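Local coordinates for Cag pathogenicity island protein (Cag10) (Helicobacter pylori 26695, PDB 6IQT) that is the VirB8 homologue of the Cag type IV secretion system and probably serves as a membrane-bound assembly component of that machine through its self-associating NTF2-like domain, at residues Q59-D62 with V63-T67; Q68-R71 with M72-E75. One frame throughout, in Å; residues are numbered along the deposited sequence.

Contact 1: residues Q59-D62 with V63-T67; sequences QYCD and VSFQT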
# COMPACT_ATOMS: atom_id res chain seq x y z
N GLN A 59 -10.96 15.93 4.94
CA GLN A 59 -10.37 16.71 6.03
C GLN A 59 -9.12 16.05 6.63
O GLN A 59 -8.30 16.74 7.25
CB GLN A 59 -11.40 16.90 7.14
CG GLN A 59 -12.42 17.94 6.84
CD GLN A 59 -11.97 19.29 7.32
OE1 GLN A 59 -12.25 19.68 8.45
NE2 GLN A 59 -11.23 19.99 6.47
N TYR A 60 -8.98 14.74 6.47
CA TYR A 60 -7.81 14.02 6.96
C TYR A 60 -6.71 13.86 5.93
O TYR A 60 -5.72 13.18 6.21
CB TYR A 60 -8.24 12.62 7.44
CG TYR A 60 -8.83 12.67 8.81
CD1 TYR A 60 -8.02 12.61 9.93
CD2 TYR A 60 -10.20 12.83 8.99
CE1 TYR A 60 -8.55 12.67 11.19
CE2 TYR A 60 -10.75 12.89 10.25
CZ TYR A 60 -9.92 12.82 11.35
OH TYR A 60 -10.44 12.88 12.62
N CYS A 61 -6.85 14.45 4.74
CA CYS A 61 -5.90 14.26 3.64
C CYS A 61 -5.22 15.57 3.29
O CYS A 61 -5.89 16.60 3.13
CB CYS A 61 -6.62 13.70 2.40
SG CYS A 61 -7.43 12.11 2.60
N ASP A 62 -3.90 15.55 3.14
CA ASP A 62 -3.24 16.67 2.49
C ASP A 62 -3.83 16.87 1.09
O ASP A 62 -4.33 15.93 0.46
CB ASP A 62 -1.74 16.44 2.39
CG ASP A 62 -1.01 17.62 1.77
OD1 ASP A 62 -0.88 18.66 2.44
OD2 ASP A 62 -0.59 17.52 0.59
N VAL A 63 -3.80 18.12 0.62
CA VAL A 63 -4.31 18.40 -0.73
C VAL A 63 -3.67 17.47 -1.75
O VAL A 63 -4.35 16.99 -2.67
CB VAL A 63 -4.09 19.89 -1.09
CG1 VAL A 63 -2.60 20.24 -1.07
CG2 VAL A 63 -4.70 20.20 -2.45
N SER A 64 -2.38 17.16 -1.59
CA SER A 64 -1.70 16.29 -2.56
C SER A 64 -2.17 14.85 -2.51
O SER A 64 -1.85 14.09 -3.43
CB SER A 64 -0.19 16.34 -2.34
OG SER A 64 0.20 15.77 -1.10
N PHE A 65 -2.93 14.45 -1.49
CA PHE A 65 -3.42 13.08 -1.39
C PHE A 65 -4.93 12.96 -1.63
O PHE A 65 -5.44 11.83 -1.71
CB PHE A 65 -3.05 12.52 -0.00
CG PHE A 65 -3.42 11.07 0.19
CD1 PHE A 65 -2.78 10.07 -0.53
CD2 PHE A 65 -4.43 10.72 1.08
CE1 PHE A 65 -3.13 8.74 -0.37
CE2 PHE A 65 -4.78 9.39 1.25
CZ PHE A 65 -4.13 8.40 0.53
N GLN A 66 -5.66 14.07 -1.76
CA GLN A 66 -7.12 14.00 -1.76
C GLN A 66 -7.67 13.25 -2.96
O GLN A 66 -8.69 12.55 -2.86
CB GLN A 66 -7.70 15.42 -1.69
CG GLN A 66 -7.62 15.99 -0.30
CD GLN A 66 -8.14 17.40 -0.20
OE1 GLN A 66 -8.22 18.12 -1.19
NE2 GLN A 66 -8.50 17.80 1.02
N THR A 67 -6.99 13.35 -4.10
CA THR A 67 -7.46 12.65 -5.29
C THR A 67 -7.39 11.14 -5.12
O THR A 67 -8.32 10.42 -5.47
CB THR A 67 -6.63 13.10 -6.49
OG1 THR A 67 -7.01 14.44 -6.82
CG2 THR A 67 -6.87 12.20 -7.66
O HOH W 1 -3.84 20.34 2.54

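Contact 2: residues Q68-R71 with M72-E75; sequences QAMR and MFNE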
# COMPACT_ATOMS: atom_id res chain seq x y z
N GLN A 68 -6.29 10.64 -4.56
CA GLN A 68 -6.18 9.20 -4.35
C GLN A 68 -7.20 8.70 -3.32
O GLN A 68 -7.79 7.63 -3.50
CB GLN A 68 -4.75 8.85 -3.94
CG GLN A 68 -4.53 7.39 -3.62
CD GLN A 68 -4.72 6.49 -4.81
OE1 GLN A 68 -4.74 6.94 -5.96
NE2 GLN A 68 -4.87 5.21 -4.55
N ALA A 69 -7.42 9.46 -2.25
CA ALA A 69 -8.48 9.10 -1.31
C ALA A 69 -9.83 9.03 -2.01
O ALA A 69 -10.63 8.12 -1.75
CB ALA A 69 -8.52 10.11 -0.15
N MSE A 70 -10.10 9.97 -2.90
CA MSE A 70 -11.37 9.97 -3.63
C MSE A 70 -11.50 8.75 -4.57
O MSE A 70 -12.58 8.17 -4.70
CB MSE A 70 -11.53 11.27 -4.43
CG MSE A 70 -12.92 11.43 -5.03
SE MSE A 70 -14.28 11.54 -3.62
CE MSE A 70 -15.29 13.04 -4.26
N ARG A 71 -10.39 8.34 -5.19
CA ARG A 71 -10.44 7.14 -6.04
C ARG A 71 -10.78 5.90 -5.22
O ARG A 71 -11.53 5.03 -5.68
CB ARG A 71 -9.11 6.94 -6.77
CG ARG A 71 -8.87 7.94 -7.88
CD ARG A 71 -7.54 7.65 -8.60
NE ARG A 71 -7.38 8.50 -9.77
CZ ARG A 71 -7.82 8.19 -10.99
NH1 ARG A 71 -8.44 7.04 -11.20
NH2 ARG A 71 -7.64 9.04 -12.00
N MSE A 72 -10.26 5.81 -4.00
CA MSE A 72 -10.57 4.65 -3.17
C MSE A 72 -12.00 4.68 -2.65
O MSE A 72 -12.66 3.65 -2.55
CB MSE A 72 -9.58 4.57 -2.01
CG MSE A 72 -8.15 4.49 -2.48
SE MSE A 72 -6.92 4.43 -1.01
CE MSE A 72 -7.67 2.89 -0.13
N PHE A 73 -12.45 5.89 -2.31
CA PHE A 73 -13.84 6.09 -1.93
C PHE A 73 -14.77 5.64 -3.05
O PHE A 73 -15.73 4.88 -2.82
CB PHE A 73 -14.03 7.57 -1.58
CG PHE A 73 -15.45 7.97 -1.25
CD1 PHE A 73 -15.97 7.77 0.01
CD2 PHE A 73 -16.24 8.62 -2.20
CE1 PHE A 73 -17.27 8.17 0.33
CE2 PHE A 73 -17.54 9.02 -1.89
CZ PHE A 73 -18.05 8.79 -0.62
N ASN A 74 -14.49 6.07 -4.28
CA ASN A 74 -15.36 5.73 -5.42
C ASN A 74 -15.34 4.23 -5.71
O ASN A 74 -16.36 3.68 -6.15
CB ASN A 74 -14.94 6.51 -6.67
CG ASN A 74 -15.34 7.98 -6.60
OD1 ASN A 74 -16.30 8.34 -5.91
ND2 ASN A 74 -14.61 8.82 -7.31
N GLU A 75 -14.21 3.56 -5.49
CA GLU A 75 -14.16 2.11 -5.69
C GLU A 75 -15.07 1.38 -4.70
O GLU A 75 -15.74 0.41 -5.08
CB GLU A 75 -12.71 1.63 -5.58
CG GLU A 75 -12.42 0.28 -6.26
CD GLU A 75 -13.20 0.06 -7.55
OE1 GLU A 75 -13.80 -1.03 -7.70
OE2 GLU A 75 -13.20 0.96 -8.43

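Contact 1: residues Q59-D62 with V63-T67
Asp62 reaches forward over the turn to grip Ser64. From CB the side chain steps to CG, set trans to the backbone N (chi1 -178°), which turns the carboxylate toward the residues that follow. OD2 does the work and takes two bonds. Ser64 OG donates to Asp62 OD2 at 2.6 Å, on its anti side and close to the carboxylate plane. Ser64 N donates to Asp62 OD2 at 2.8 Å, from well above that plane. OD1, the other oxygen, meets a water that gives it a weak bond and accepts one from Val63 N at 2.9 Å, so the water bridges side chain and backbone. Val63 CG1 lies alongside the carboxylate, 3.8 Å from Asp62 OD2. The bond from Ser64 N to Asp62 OD2 makes an Asx turn, and a beta turn over the same residues is closed by Phe65 N donating to Asp62 O at 2.8 Å, the donor standing above the carbonyl plane. Both lead into helix 66-80 of this VirB8-family domain of the NTF2 clan, probably periplasmic as in its relatives. Ser64 OG is held a second time, by Asn48 of the second subunit. On the inner side, Cys61 SG makes a Cys sulfur-aromatic contact at the edge of the Phe65 ring, near the ring plane, 3.6 Å from Phe65 CD2; the ring goes on to pack on Val156 and Ile159 of strand 154-163. Cys61 CB also touches Gln66 CG at 3.7 Å. Beyond CG the Gln66 chain runs extended, and its NE2 is bonded to Met58 O at the end of helix 50-59.

Contact 2: residues Q68-R71 with M72-E75
Gln68 O and Met72 N form the first of four successive i to i+4 backbone bonds, at 3.1 Å. Ala69 O takes Phe73 N, Met70 O takes Asn74 N at 2.9 Å, and Arg71 O takes Glu75 N. All four carbonyls of 68-71 and all four amides of 72-75 are thus satisfied within the helix. The side-chain amide of Asn74 adds nothing to this ladder: its ND2 passes 3.4 Å from Met70 O at a poor angle for a bond, and meets Met70 CG at 3.9 Å. These turns belong to the middle of helix 66-80, which lies against helices 30-43 and 50-59 in the helical part of the VirB8 fold. Met70 and Phe73, the former a selenomethionine, run side by side and point the same way in a Met-aromatic contact; Met70 SE lies 3.8 Å from Phe73 CD2. Measured from the ring centroid, SE stands 53° off the normal, an oblique approach. Bending at chi2 (63°) swings SE to the ring, while Phe73 also rests on Arg53 and Lys54. Met72, likewise a selenomethionine, slants across Gln68, with Met72 CG 3.9 Å from Gln68 NE2, and the side chain packs on Leu42 and Phe43 of helix 30-43. The charged ends find partners elsewhere. Arg71 stretches out from CG to NE, and its NH2 donates to the carbonyls of Thr119 and Glu121 of the second subunit. Glu75 OE1 accepts from Gln79 NE2, and OE2 makes a long, weak ion pair with Arg78 one turn farther along the helix.

In the fold
From the N terminus, helix 30-43 comes first and helix 50-59 follows. Contact 1 then closes the turn at 61-66 that leads into helix 66-80, and contact 2 lies farther along that same helix, so the two stand in series, neither nested nor crossed, with centres about 11 Å apart. They meet where Cys61 SG packs on Ala69 CB, at 3.6 Å. The turn pairs by backbone with Val156 and so ties the helices to strand 154-163 of the four-stranded antiparallel sheet, whereas residues 68-75 rest on helices 30-43 and 50-59. Both contacts also reach the second subunit, which places helix 66-80 and its leading turn at the interface between the two copies.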